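Local coordinates for Sodium/calcium exchanger membrane region domain-containing protein (Archaeoglobus fulgidus, PDB 4KPP) that exchanges protons for calcium ions across the membrane, as a counter-transporter of the sodium/calcium exchanger family, at residues L147-A152 with Q323-V328; A107-I112 with V317-A322; F143-A148 with S280-Q285; V328-D333 with W338-A343; A102-A107 with L288-I293. One frame throughout, in Å; residues are numbered along the deposited sequence.

Read from the N terminus, helix 96-127 opens two contacts in succession: residues 102-107 wait for 288-293 (contact 5), and residues 107-112 for 317-322 (contact 2). Helix 138-152 then opens contact 3, which closes first, on helix 271-285, and is therefore nested inside the loops of contacts 5 and 2. It also opens contact 1, which shares L147 and A148 with contact 3 and closes last of the four, on helix 311-331. Contacts 1, 2 and 5 cross one another, so helices of the first exchanger half are tied to helices of the second at several places. Contact 4 follows in series, joining the end of helix 311-331 to the start of helix 338-353 round a calcium ion.

Contact 1. Residues L147-A152 with Q323-V328; sequences LATLYA and QSLFAV. With OLB ((2S)-2,3-dihydroxypropyl (9Z)-octadec-9-enoate), chain E.
S324 faces T149 where helix 311-331 packs against helix 138-152, a buried helix-helix contact that joins the two halves of this exchanger fold through T149, S324 and L325. Following helix 311-331 in sequence order, Q323 comes first and takes no part across the gap, its NE2 hydrogen-bonded to the backbone O of R109. At S324, CB lies 3.5 Å from T149 OG1. Neither hydroxyl is spent across the gap: S324 OG bonds to T320 O, and T149 OG1 is held by L145 O and W286 NE1. L325 follows, and T149 CG2 comes up beside its backbone, 3.9 Å from L325 N. With its chi1 at -62°, T149 places this methyl anti to its own nitrogen, so it reaches across while OG1 stays by the preceding turn. Last, V328 leans on L145 and F146 of the partner helix. The far side of helix 138-152 meets a monoolein molecule. The Y151 ring meets this lipid obliquely, its CD1 3.7 Å from C3, while its hydroxyl bonds to D165 OD1 and its ring makes an edge-to-face pair with F169. An alanine here would remove hydroxyl and ring, and would probably leave D165 OD1 without this partner and the lipid chain without the surface it lies on. L150 CB lies 3.6 Å from lipid C8, and L147 O approaches C9, an atom of the oleoyl double bond, to 3.2 Å.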
# COMPACT_ATOMS: atom_id res chain seq x y z
N LEU A 147 -8.00 10.84 10.90
CA LEU A 147 -9.03 11.56 10.16
C LEU A 147 -9.64 10.71 9.04
O LEU A 147 -10.85 10.75 8.81
CB LEU A 147 -8.49 12.86 9.58
CG LEU A 147 -8.14 13.98 10.57
CD1 LEU A 147 -7.97 15.30 9.83
CD2 LEU A 147 -9.19 14.10 11.67
N ALA A 148 -8.79 9.97 8.34
CA ALA A 148 -9.24 9.10 7.26
C ALA A 148 -10.12 7.99 7.80
O ALA A 148 -11.13 7.63 7.19
CB ALA A 148 -8.04 8.52 6.52
N THR A 149 -9.74 7.45 8.96
CA THR A 149 -10.48 6.36 9.58
C THR A 149 -11.85 6.82 10.08
O THR A 149 -12.85 6.13 9.87
CB THR A 149 -9.68 5.73 10.73
OG1 THR A 149 -8.46 5.18 10.20
CG2 THR A 149 -10.48 4.62 11.39
N LEU A 150 -11.88 7.97 10.74
CA LEU A 150 -13.14 8.55 11.20
C LEU A 150 -14.07 8.82 10.03
O LEU A 150 -15.28 8.62 10.14
CB LEU A 150 -12.89 9.84 11.98
CG LEU A 150 -12.19 9.69 13.33
CD1 LEU A 150 -12.13 11.03 14.05
CD2 LEU A 150 -12.88 8.64 14.19
N TYR A 151 -13.51 9.26 8.92
CA TYR A 151 -14.31 9.52 7.73
C TYR A 151 -14.78 8.22 7.08
O TYR A 151 -15.89 8.14 6.57
CB TYR A 151 -13.56 10.37 6.72
CG TYR A 151 -14.46 10.94 5.66
CD1 TYR A 151 -15.12 12.15 5.86
CD2 TYR A 151 -14.69 10.27 4.46
CE1 TYR A 151 -15.96 12.68 4.89
CE2 TYR A 151 -15.53 10.78 3.49
CZ TYR A 151 -16.16 11.99 3.71
OH TYR A 151 -16.99 12.51 2.75
N ALA A 152 -13.92 7.20 7.12
CA ALA A 152 -14.24 5.91 6.51
C ALA A 152 -15.37 5.19 7.24
O ALA A 152 -16.05 4.34 6.66
CB ALA A 152 -13.00 5.03 6.43
N GLN A 323 -9.86 -2.05 12.12
CA GLN A 323 -8.45 -2.43 12.23
C GLN A 323 -7.55 -1.20 12.20
O GLN A 323 -6.52 -1.16 12.87
CB GLN A 323 -8.05 -3.36 11.08
CG GLN A 323 -6.63 -3.88 11.19
CD GLN A 323 -6.07 -4.37 9.87
OE1 GLN A 323 -6.35 -3.79 8.82
NE2 GLN A 323 -5.29 -5.44 9.91
N SER A 324 -7.96 -0.19 11.43
CA SER A 324 -7.17 1.02 11.28
C SER A 324 -7.22 1.90 12.52
O SER A 324 -6.25 2.59 12.84
CB SER A 324 -7.63 1.81 10.04
OG SER A 324 -7.55 1.01 8.88
N LEU A 325 -8.36 1.87 13.21
CA LEU A 325 -8.50 2.57 14.48
C LEU A 325 -7.53 1.97 15.49
O LEU A 325 -6.80 2.68 16.19
CB LEU A 325 -9.93 2.43 15.01
CG LEU A 325 -10.57 3.66 15.66
CD1 LEU A 325 -11.61 3.23 16.70
CD2 LEU A 325 -9.53 4.59 16.27
N PHE A 326 -7.53 0.64 15.55
CA PHE A 326 -6.65 -0.09 16.44
C PHE A 326 -5.18 0.15 16.09
O PHE A 326 -4.32 0.21 16.97
CB PHE A 326 -6.98 -1.58 16.39
CG PHE A 326 -6.19 -2.42 17.35
CD1 PHE A 326 -6.26 -2.17 18.72
CD2 PHE A 326 -5.39 -3.46 16.90
CE1 PHE A 326 -5.54 -2.94 19.61
CE2 PHE A 326 -4.67 -4.23 17.79
CZ PHE A 326 -4.74 -3.97 19.15
N ALA A 327 -4.90 0.29 14.79
CA ALA A 327 -3.56 0.59 14.32
C ALA A 327 -3.10 1.97 14.80
O ALA A 327 -1.98 2.12 15.29
CB ALA A 327 -3.49 0.50 12.80
N VAL A 328 -3.97 2.96 14.67
CA VAL A 328 -3.69 4.32 15.14
C VAL A 328 -3.38 4.34 16.63
O VAL A 328 -2.41 4.96 17.07
CB VAL A 328 -4.88 5.26 14.86
CG1 VAL A 328 -4.75 6.55 15.66
CG2 VAL A 328 -4.99 5.56 13.38
C1 OLB E . -19.42 14.13 6.50
C2 OLB E . -19.20 13.59 7.87
C3 OLB E . -17.74 13.52 8.15
C4 OLB E . -17.49 13.66 9.61
C5 OLB E . -16.91 12.40 10.15
O19 OLB E . -19.04 15.27 6.23
O20 OLB E . -20.04 13.38 5.54
C21 OLB E . -20.29 13.94 4.30
C22 OLB E . -20.51 12.84 3.32
O23 OLB E . -20.79 11.68 4.00
C24 OLB E . -21.65 13.20 2.43
C6 OLB E . -15.44 12.38 9.89
C7 OLB E . -14.77 13.48 10.65
C8 OLB E . -13.31 13.22 10.71
C9 OLB E . -12.72 13.28 9.34
C10 OLB E . -12.30 14.60 8.79
C11 OLB E . -12.47 14.88 7.33
C12 OLB E . -12.26 16.34 7.11
C13 OLB E . -12.94 16.77 5.85
C14 OLB E . -14.42 16.74 6.02
C15 OLB E . -15.06 17.18 4.75
C16 OLB E . -16.54 17.01 4.81
C17 OLB E . -17.11 17.89 5.87
C18 OLB E . -18.25 18.68 5.32

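Contact 2. Residues A107-I112 with V317-A322; sequences ANRLLI and VLLTAA
R109 and T320 meet in a buried helix-helix contact with a polar centre, where helix 96-127 runs beside helix 311-331 in the membrane-embedded core of the exchanger fold. The two short segments point the same way, crossing at 30°; their axes approach to 9.8 Å, and the long R109 side chain spans the distance. Bends at chi2 and chi3, the latter -61°, turn its chain so that it crosses the side chains of L319 and T320 at about a right angle. The flat guanidinium is thereby treated in two ways. Over the centre of one face sits the L319 methyl CD1, 3.7 Å from R109 CZ, an apolar lid. At the edge, in the plane of the group, T320 OG1 lies 2.9 Å from R109 NH1. The stronger partners of both ends converge on one residue a turn earlier: E316 forms a salt bridge with R109 NH2 through its carboxylate, and its backbone O bonds to T320 OG1. Q351 OE1 takes a further bond from NH2, so a buried cation is probably well compensated and its rotation restrained. The aliphatic part of R109 also packs, with CG 3.8 Å from T320 CG2. The same T320 methyl CG2, anti to its backbone nitrogen (chi1 -51°), also lies 3.7 Å from N108 CB.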
# COMPACT_ATOMS: atom_id res chain seq x y z
N ALA A 107 -5.89 -5.07 0.53
CA ALA A 107 -4.58 -4.44 0.52
C ALA A 107 -4.28 -3.77 1.86
O ALA A 107 -3.21 -3.98 2.44
CB ALA A 107 -4.49 -3.43 -0.61
N ASN A 108 -5.24 -2.99 2.37
CA ASN A 108 -5.08 -2.30 3.64
C ASN A 108 -4.88 -3.22 4.83
O ASN A 108 -3.97 -3.03 5.62
CB ASN A 108 -6.28 -1.38 3.91
CG ASN A 108 -6.16 -0.05 3.22
OD1 ASN A 108 -5.66 0.92 3.79
ND2 ASN A 108 -6.62 0.01 1.98
N ARG A 109 -5.73 -4.23 4.95
CA ARG A 109 -5.69 -5.13 6.09
C ARG A 109 -4.47 -6.05 6.07
O ARG A 109 -3.90 -6.36 7.12
CB ARG A 109 -6.99 -5.93 6.22
CG ARG A 109 -8.22 -5.06 6.43
CD ARG A 109 -9.23 -5.72 7.36
NE ARG A 109 -9.73 -6.98 6.83
CZ ARG A 109 -10.76 -7.09 5.99
NH1 ARG A 109 -11.39 -6.00 5.58
NH2 ARG A 109 -11.14 -8.28 5.57
N LEU A 110 -4.06 -6.46 4.87
CA LEU A 110 -2.87 -7.28 4.71
C LEU A 110 -1.63 -6.50 5.10
O LEU A 110 -0.69 -7.05 5.68
CB LEU A 110 -2.75 -7.75 3.26
CG LEU A 110 -1.60 -8.71 2.94
CD1 LEU A 110 -2.04 -10.15 3.10
CD2 LEU A 110 -1.06 -8.45 1.54
N LEU A 111 -1.63 -5.21 4.78
CA LEU A 111 -0.50 -4.35 5.05
C LEU A 111 -0.23 -4.25 6.55
O LEU A 111 0.91 -4.33 7.00
CB LEU A 111 -0.77 -2.95 4.50
CG LEU A 111 0.36 -2.10 3.93
CD1 LEU A 111 0.05 -0.64 4.17
CD2 LEU A 111 1.74 -2.48 4.48
N ILE A 112 -1.29 -4.09 7.32
CA ILE A 112 -1.16 -3.98 8.77
C ILE A 112 -1.07 -5.35 9.41
O ILE A 112 -0.16 -5.62 10.19
CB ILE A 112 -2.33 -3.18 9.38
CG1 ILE A 112 -2.31 -1.75 8.86
CG2 ILE A 112 -2.25 -3.20 10.91
CD1 ILE A 112 -3.44 -0.90 9.36
N VAL A 317 -15.34 -2.76 4.70
CA VAL A 317 -14.86 -1.41 4.95
C VAL A 317 -14.88 -1.10 6.44
O VAL A 317 -13.93 -0.53 6.98
CB VAL A 317 -15.69 -0.36 4.18
CG1 VAL A 317 -15.36 1.05 4.64
CG2 VAL A 317 -15.45 -0.51 2.68
N LEU A 318 -15.97 -1.49 7.10
CA LEU A 318 -16.11 -1.31 8.54
C LEU A 318 -15.01 -2.06 9.29
O LEU A 318 -14.39 -1.52 10.22
CB LEU A 318 -17.49 -1.80 9.00
CG LEU A 318 -17.75 -1.94 10.50
CD1 LEU A 318 -17.57 -0.60 11.20
CD2 LEU A 318 -19.13 -2.51 10.76
N LEU A 319 -14.75 -3.30 8.87
CA LEU A 319 -13.71 -4.12 9.46
C LEU A 319 -12.35 -3.46 9.27
O LEU A 319 -11.53 -3.42 10.18
CB LEU A 319 -13.70 -5.51 8.81
CG LEU A 319 -13.32 -6.76 9.61
CD1 LEU A 319 -13.17 -7.95 8.66
CD2 LEU A 319 -12.05 -6.58 10.43
N THR A 320 -12.13 -2.93 8.07
CA THR A 320 -10.87 -2.28 7.73
C THR A 320 -10.68 -1.00 8.53
O THR A 320 -9.58 -0.71 9.00
CB THR A 320 -10.79 -1.95 6.23
OG1 THR A 320 -11.12 -3.12 5.46
CG2 THR A 320 -9.39 -1.49 5.86
N ALA A 321 -11.76 -0.24 8.67
CA ALA A 321 -11.73 0.98 9.46
C ALA A 321 -11.46 0.65 10.93
O ALA A 321 -10.72 1.37 11.61
CB ALA A 321 -13.03 1.73 9.32
N ALA A 322 -12.06 -0.43 11.40
CA ALA A 322 -11.89 -0.89 12.77
C ALA A 322 -10.44 -1.28 13.04
O ALA A 322 -9.86 -0.88 14.05
CB ALA A 322 -12.82 -2.05 13.08

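Contact 3. Residues F143-A148 with S280-Q285; sequences FFLFLA and SSKVNQ
K282 NZ is gripped from several sides at the point where its helix, 271-285, packs against L145 of helix 138-152, a buried helix-helix contact between the two halves of the exchanger's transmembrane bundle. S324 OG and N108 OD1 are both hydrogen-bond partners of this nitrogen, and the W286 ring adds a cation-pi contact. The ammonium thus links its helix to helices 311-331 and 96-127, with W286 just beyond its own helix end, while the stem of the same side chain serves the apolar side. K282 CG lies 4.0 Å from L145 CD1, so one residue divides its labour along its length. The contact with V283 is closer: L145 CD1 meets V283 CG2 at 3.6 Å and stands almost as near to V283 CA. The leucine achieves this with chi1 at -121°, away from a staggered position, which swings the branch toward the valine. On another flank of helix 271-285, Q285 NE2 bonds to S281 OG at 2.8 Å, with the hydroxyl near the amide plane, and also to E255 OE2. None of these polar bonds crosses between the two segments, so the leucine brings an apolar surface to the stem of a lysine whose charged end is held by other helices.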
# COMPACT_ATOMS: atom_id res chain seq x y z
N PHE A 143 -2.04 11.47 12.64
CA PHE A 143 -3.13 12.44 12.54
C PHE A 143 -4.02 12.18 11.33
O PHE A 143 -5.24 12.14 11.44
CB PHE A 143 -2.55 13.85 12.47
CG PHE A 143 -3.58 14.93 12.28
CD1 PHE A 143 -4.26 15.45 13.37
CD2 PHE A 143 -3.86 15.43 11.02
CE1 PHE A 143 -5.21 16.44 13.21
CE2 PHE A 143 -4.80 16.42 10.85
CZ PHE A 143 -5.48 16.93 11.94
N PHE A 144 -3.39 11.99 10.17
CA PHE A 144 -4.14 11.78 8.94
C PHE A 144 -4.79 10.40 8.89
O PHE A 144 -5.84 10.23 8.27
CB PHE A 144 -3.27 12.02 7.71
CG PHE A 144 -3.14 13.47 7.36
CD1 PHE A 144 -4.15 14.11 6.66
CD2 PHE A 144 -2.03 14.20 7.74
CE1 PHE A 144 -4.05 15.45 6.34
CE2 PHE A 144 -1.92 15.53 7.42
CZ PHE A 144 -2.93 16.16 6.72
N LEU A 145 -4.16 9.43 9.54
CA LEU A 145 -4.72 8.10 9.65
C LEU A 145 -6.00 8.15 10.48
O LEU A 145 -6.98 7.49 10.17
CB LEU A 145 -3.71 7.16 10.31
CG LEU A 145 -3.27 5.93 9.51
CD1 LEU A 145 -3.32 6.20 8.02
CD2 LEU A 145 -1.86 5.53 9.93
N PHE A 146 -5.98 8.97 11.53
CA PHE A 146 -7.13 9.12 12.40
C PHE A 146 -8.29 9.79 11.67
O PHE A 146 -9.44 9.36 11.79
CB PHE A 146 -6.75 9.91 13.65
CG PHE A 146 -7.78 9.85 14.74
CD1 PHE A 146 -8.18 8.64 15.27
CD2 PHE A 146 -8.33 11.02 15.25
CE1 PHE A 146 -9.12 8.58 16.28
CE2 PHE A 146 -9.28 10.97 16.27
CZ PHE A 146 -9.67 9.75 16.78
N LEU A 147 -8.00 10.84 10.90
CA LEU A 147 -9.03 11.56 10.16
C LEU A 147 -9.64 10.71 9.04
O LEU A 147 -10.85 10.75 8.81
CB LEU A 147 -8.49 12.86 9.58
CG LEU A 147 -8.14 13.98 10.57
CD1 LEU A 147 -7.97 15.30 9.83
CD2 LEU A 147 -9.19 14.10 11.67
N ALA A 148 -8.79 9.97 8.34
CA ALA A 148 -9.24 9.10 7.26
C ALA A 148 -10.12 7.99 7.80
O ALA A 148 -11.13 7.63 7.19
CB ALA A 148 -8.04 8.52 6.52
N SER A 280 3.42 5.17 6.20
CA SER A 280 3.05 6.13 5.17
C SER A 280 2.33 5.45 4.00
O SER A 280 1.44 6.03 3.38
CB SER A 280 4.28 6.88 4.66
OG SER A 280 3.93 7.78 3.62
N SER A 281 2.72 4.21 3.69
CA SER A 281 2.07 3.44 2.64
C SER A 281 0.63 3.13 3.05
O SER A 281 -0.27 3.10 2.20
CB SER A 281 2.83 2.15 2.36
OG SER A 281 2.15 1.36 1.40
N LYS A 282 0.43 2.88 4.34
CA LYS A 282 -0.92 2.71 4.87
C LYS A 282 -1.71 3.99 4.65
O LYS A 282 -2.88 3.94 4.29
CB LYS A 282 -0.88 2.33 6.36
CG LYS A 282 -2.22 2.48 7.09
CD LYS A 282 -3.32 1.59 6.53
CE LYS A 282 -4.65 1.89 7.21
NZ LYS A 282 -5.79 1.11 6.65
N VAL A 283 -1.07 5.14 4.84
CA VAL A 283 -1.74 6.42 4.66
C VAL A 283 -2.31 6.59 3.25
O VAL A 283 -3.50 6.87 3.09
CB VAL A 283 -0.82 7.62 5.00
CG1 VAL A 283 -1.54 8.95 4.76
CG2 VAL A 283 -0.34 7.54 6.44
N ASN A 284 -1.48 6.41 2.22
CA ASN A 284 -1.96 6.59 0.85
C ASN A 284 -3.00 5.55 0.44
O ASN A 284 -3.97 5.86 -0.26
CB ASN A 284 -0.83 6.70 -0.18
CG ASN A 284 -0.18 5.37 -0.51
OD1 ASN A 284 -0.77 4.54 -1.21
ND2 ASN A 284 1.05 5.18 -0.06
N GLN A 285 -2.81 4.31 0.89
CA GLN A 285 -3.75 3.24 0.54
C GLN A 285 -5.08 3.41 1.27
O GLN A 285 -6.10 2.86 0.85
CB GLN A 285 -3.14 1.87 0.81
CG GLN A 285 -1.99 1.54 -0.15
CD GLN A 285 -1.40 0.17 0.07
OE1 GLN A 285 -2.00 -0.84 -0.28
NE2 GLN A 285 -0.20 0.12 0.66

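Contact 4. Residues V328-D333 with W338-A343; sequences VAILLD and WKEASA. With CA (calcium ion), chain D.
Two side-chain torsions bring D333 and E340 together round a calcium ion, beside I330. E340 runs extended beyond CG (chi2 171°), reaching across to the metal; D333, with chi1 at 53°, tucks its carboxylate between its backbone nitrogen and carbonyl carbon. The two acids approach the ion from opposing sides, their planes 54° apart, and each grips calcium with both oxygens. E340 OE1 binds calcium at 2.2 Å and OE2 binds it at 2.5 Å, while D333 OD1 lies 2.4 Å and OD2 2.7 Å from the ion. Backbone carbonyls finish the site: I330 O binds calcium at 2.5 Å, and K335 O is also a ligand. The I330 side chain runs beside E340, pointing the opposite way, with CD1 3.7 Å from E340 CB and CG2 beside the carboxylate. Replacing I330 by a glycine would keep the carbonyl ligand but would probably strip the packing from the E340 stem and leave its carboxylate freer to swing. E340 OE1 also accepts a bond from S337 N. Calcium is thus held at the turn between helices 311-331 and 338-353, through strand 335-337, which pairs antiparallel with 131-133; L331 rests on I142 of helix 138-152 and on W116 of helix 96-127.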
# COMPACT_ATOMS: atom_id res chain seq x y z
N VAL A 328 -3.97 2.96 14.67
CA VAL A 328 -3.69 4.32 15.14
C VAL A 328 -3.38 4.34 16.63
O VAL A 328 -2.41 4.96 17.07
CB VAL A 328 -4.88 5.26 14.86
CG1 VAL A 328 -4.75 6.55 15.66
CG2 VAL A 328 -4.99 5.56 13.38
N ALA A 329 -4.22 3.66 17.41
CA ALA A 329 -4.07 3.64 18.86
C ALA A 329 -2.74 3.02 19.29
O ALA A 329 -2.15 3.43 20.29
CB ALA A 329 -5.24 2.89 19.50
N ILE A 330 -2.28 2.03 18.53
CA ILE A 330 -1.02 1.36 18.80
C ILE A 330 0.17 2.27 18.51
O ILE A 330 1.17 2.24 19.22
CB ILE A 330 -0.90 0.05 17.99
CG1 ILE A 330 -1.77 -1.04 18.62
CG2 ILE A 330 0.54 -0.42 17.87
CD1 ILE A 330 -1.69 -2.37 17.89
N LEU A 331 0.06 3.08 17.46
CA LEU A 331 1.15 3.97 17.06
C LEU A 331 1.32 5.18 17.98
O LEU A 331 2.35 5.86 17.93
CB LEU A 331 0.93 4.45 15.63
CG LEU A 331 0.83 3.38 14.54
CD1 LEU A 331 0.59 4.03 13.19
CD2 LEU A 331 2.08 2.51 14.52
N LEU A 332 0.32 5.45 18.82
CA LEU A 332 0.30 6.66 19.63
C LEU A 332 1.49 6.82 20.60
O LEU A 332 1.95 7.93 20.84
CB LEU A 332 -1.02 6.79 20.39
CG LEU A 332 -2.24 7.24 19.58
CD1 LEU A 332 -3.50 7.16 20.42
CD2 LEU A 332 -2.04 8.65 19.04
N ASP A 333 1.97 5.71 21.14
CA ASP A 333 3.11 5.75 22.06
C ASP A 333 4.45 5.78 21.31
O ASP A 333 5.51 5.71 21.93
CB ASP A 333 3.06 4.58 23.05
CG ASP A 333 2.92 3.24 22.37
OD1 ASP A 333 2.88 3.21 21.12
OD2 ASP A 333 2.86 2.21 23.08
N TRP A 338 5.79 -6.29 21.13
CA TRP A 338 5.55 -7.65 20.64
C TRP A 338 4.09 -8.05 20.86
O TRP A 338 3.52 -8.80 20.07
CB TRP A 338 6.50 -8.64 21.31
CG TRP A 338 5.82 -9.59 22.25
CD1 TRP A 338 5.52 -9.37 23.56
CD2 TRP A 338 5.35 -10.91 21.94
NE1 TRP A 338 4.89 -10.47 24.09
CE2 TRP A 338 4.78 -11.43 23.12
CE3 TRP A 338 5.37 -11.70 20.79
CZ2 TRP A 338 4.22 -12.71 23.17
CZ3 TRP A 338 4.81 -12.97 20.85
CH2 TRP A 338 4.25 -13.46 22.03
N LYS A 339 3.49 -7.53 21.93
CA LYS A 339 2.08 -7.78 22.20
C LYS A 339 1.21 -7.14 21.12
O LYS A 339 0.30 -7.77 20.60
CB LYS A 339 1.68 -7.23 23.58
CG LYS A 339 2.30 -7.98 24.75
CD LYS A 339 1.77 -7.44 26.07
CE LYS A 339 2.42 -8.13 27.27
NZ LYS A 339 1.48 -9.04 27.99
N GLU A 340 1.50 -5.88 20.80
CA GLU A 340 0.74 -5.15 19.79
C GLU A 340 0.91 -5.77 18.41
O GLU A 340 -0.07 -5.90 17.67
CB GLU A 340 1.16 -3.67 19.77
CG GLU A 340 0.80 -2.91 21.04
CD GLU A 340 1.40 -1.52 21.07
OE1 GLU A 340 2.41 -1.30 20.37
OE2 GLU A 340 0.87 -0.65 21.78
N ALA A 341 2.14 -6.14 18.07
CA ALA A 341 2.41 -6.79 16.78
C ALA A 341 1.71 -8.14 16.68
O ALA A 341 1.11 -8.46 15.65
CB ALA A 341 3.91 -6.94 16.57
N SER A 342 1.79 -8.94 17.74
CA SER A 342 1.15 -10.25 17.74
C SER A 342 -0.37 -10.11 17.70
O SER A 342 -1.06 -10.91 17.07
CB SER A 342 1.57 -11.08 18.96
OG SER A 342 1.14 -10.49 20.17
N ALA A 343 -0.89 -9.07 18.35
CA ALA A 343 -2.32 -8.77 18.31
C ALA A 343 -2.76 -8.44 16.89
O ALA A 343 -3.79 -8.93 16.42
CB ALA A 343 -2.65 -7.64 19.26
CA CA D . 2.63 0.83 20.78

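Contact 5. Residues A102-A107 with L288-I293; sequences ANMTGA and LLIGTI
M104 carries this contact, lying against L289, I290 and I293 of the facing helix and meeting each through a different part of its chain. The segments are antiparallel, 173° between their directions, with axes 10.7 Å apart, a spacing bridged by the bulk of these side chains in the buried core of the exchanger's transmembrane bundle. M104 has CG anti to its backbone nitrogen (chi1 -169°), which sends the chain out from helix 96-127; further bends then turn the thioether aside. M104 and L289 run alongside one another, pointing opposite ways, and M104 CG comes 3.6 Å from L289 CD1. Against I290 the two side chains cross obliquely, with the sulfur doing the touching: M104 SD lies 3.5 Å from I290 CG1. I293, one turn beyond L289, meets only the root of the methionine, its CD1 standing 4.2 Å from M104 CB. All three are apolar contacts, so the fit depends on shape. Within the second helix T292 OG1 gives a 2.7 Å hydrogen bond to L288 O from 43° above the carbonyl plane; the same oxygen also accepts from T292 N. Around the pair, M104 touches D82 of helix 76-91, I290 rests on F169 of helix 163-182, and N103 ND2 bonds to V246 O of helix 242-267. On another face of helix 96-127, T105 packs against V317 and T320 of helix 311-331.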
# COMPACT_ATOMS: atom_id res chain seq x y z
N ALA A 102 -13.24 -4.89 -2.37
CA ALA A 102 -12.63 -6.06 -1.75
C ALA A 102 -11.11 -6.04 -1.88
O ALA A 102 -10.40 -6.38 -0.94
CB ALA A 102 -13.21 -7.34 -2.33
N ASN A 103 -10.62 -5.64 -3.05
CA ASN A 103 -9.18 -5.57 -3.29
C ASN A 103 -8.53 -4.47 -2.46
O ASN A 103 -7.42 -4.63 -1.95
CB ASN A 103 -8.90 -5.36 -4.78
CG ASN A 103 -7.41 -5.34 -5.10
OD1 ASN A 103 -6.79 -4.28 -5.16
ND2 ASN A 103 -6.84 -6.53 -5.29
N MET A 104 -9.23 -3.35 -2.34
CA MET A 104 -8.74 -2.21 -1.57
C MET A 104 -8.66 -2.53 -0.08
O MET A 104 -7.67 -2.21 0.58
CB MET A 104 -9.67 -1.02 -1.79
CG MET A 104 -9.15 0.30 -1.26
SD MET A 104 -10.30 1.05 -0.10
CE MET A 104 -9.94 0.13 1.37
N THR A 105 -9.70 -3.16 0.44
CA THR A 105 -9.75 -3.52 1.86
C THR A 105 -8.74 -4.63 2.15
O THR A 105 -8.11 -4.65 3.21
CB THR A 105 -11.16 -3.97 2.29
OG1 THR A 105 -11.63 -4.99 1.41
CG2 THR A 105 -12.13 -2.79 2.25
N GLY A 106 -8.59 -5.54 1.19
CA GLY A 106 -7.60 -6.59 1.31
C GLY A 106 -6.20 -6.02 1.41
O GLY A 106 -5.42 -6.42 2.27
N ALA A 107 -5.89 -5.07 0.53
CA ALA A 107 -4.58 -4.44 0.52
C ALA A 107 -4.28 -3.77 1.86
O ALA A 107 -3.21 -3.98 2.44
CB ALA A 107 -4.49 -3.43 -0.61
N LEU A 288 -5.68 8.08 -0.73
CA LEU A 288 -5.61 8.23 -2.19
C LEU A 288 -6.22 7.04 -2.94
O LEU A 288 -6.89 7.22 -3.96
CB LEU A 288 -4.16 8.44 -2.64
CG LEU A 288 -3.95 8.67 -4.14
CD1 LEU A 288 -4.52 10.02 -4.57
CD2 LEU A 288 -2.48 8.56 -4.51
N LEU A 289 -5.99 5.83 -2.43
CA LEU A 289 -6.48 4.62 -3.07
C LEU A 289 -8.00 4.60 -3.13
O LEU A 289 -8.59 4.27 -4.16
CB LEU A 289 -5.98 3.38 -2.33
CG LEU A 289 -5.54 2.17 -3.17
CD1 LEU A 289 -5.74 0.87 -2.39
CD2 LEU A 289 -6.25 2.11 -4.52
N ILE A 290 -8.64 4.94 -2.01
CA ILE A 290 -10.09 4.95 -1.94
C ILE A 290 -10.66 5.97 -2.93
O ILE A 290 -11.60 5.68 -3.66
CB ILE A 290 -10.60 5.27 -0.53
CG1 ILE A 290 -9.84 4.45 0.51
CG2 ILE A 290 -12.10 5.02 -0.44
CD1 ILE A 290 -10.28 4.69 1.94
N GLY A 291 -10.08 7.16 -2.93
CA GLY A 291 -10.48 8.19 -3.87
C GLY A 291 -10.29 7.76 -5.31
O GLY A 291 -11.14 8.02 -6.16
N THR A 292 -9.18 7.08 -5.57
CA THR A 292 -8.85 6.64 -6.93
C THR A 292 -9.88 5.67 -7.50
O THR A 292 -10.33 5.84 -8.63
CB THR A 292 -7.45 6.00 -6.99
OG1 THR A 292 -6.46 6.97 -6.60
CG2 THR A 292 -7.14 5.52 -8.40
N ILE A 293 -10.26 4.65 -6.73
CA ILE A 293 -11.22 3.68 -7.24
C ILE A 293 -12.61 4.28 -7.43
O ILE A 293 -13.33 3.92 -8.36
CB ILE A 293 -11.29 2.39 -6.37
CG1 ILE A 293 -11.79 2.70 -4.96
CG2 ILE A 293 -9.93 1.69 -6.33
CD1 ILE A 293 -12.07 1.46 -4.14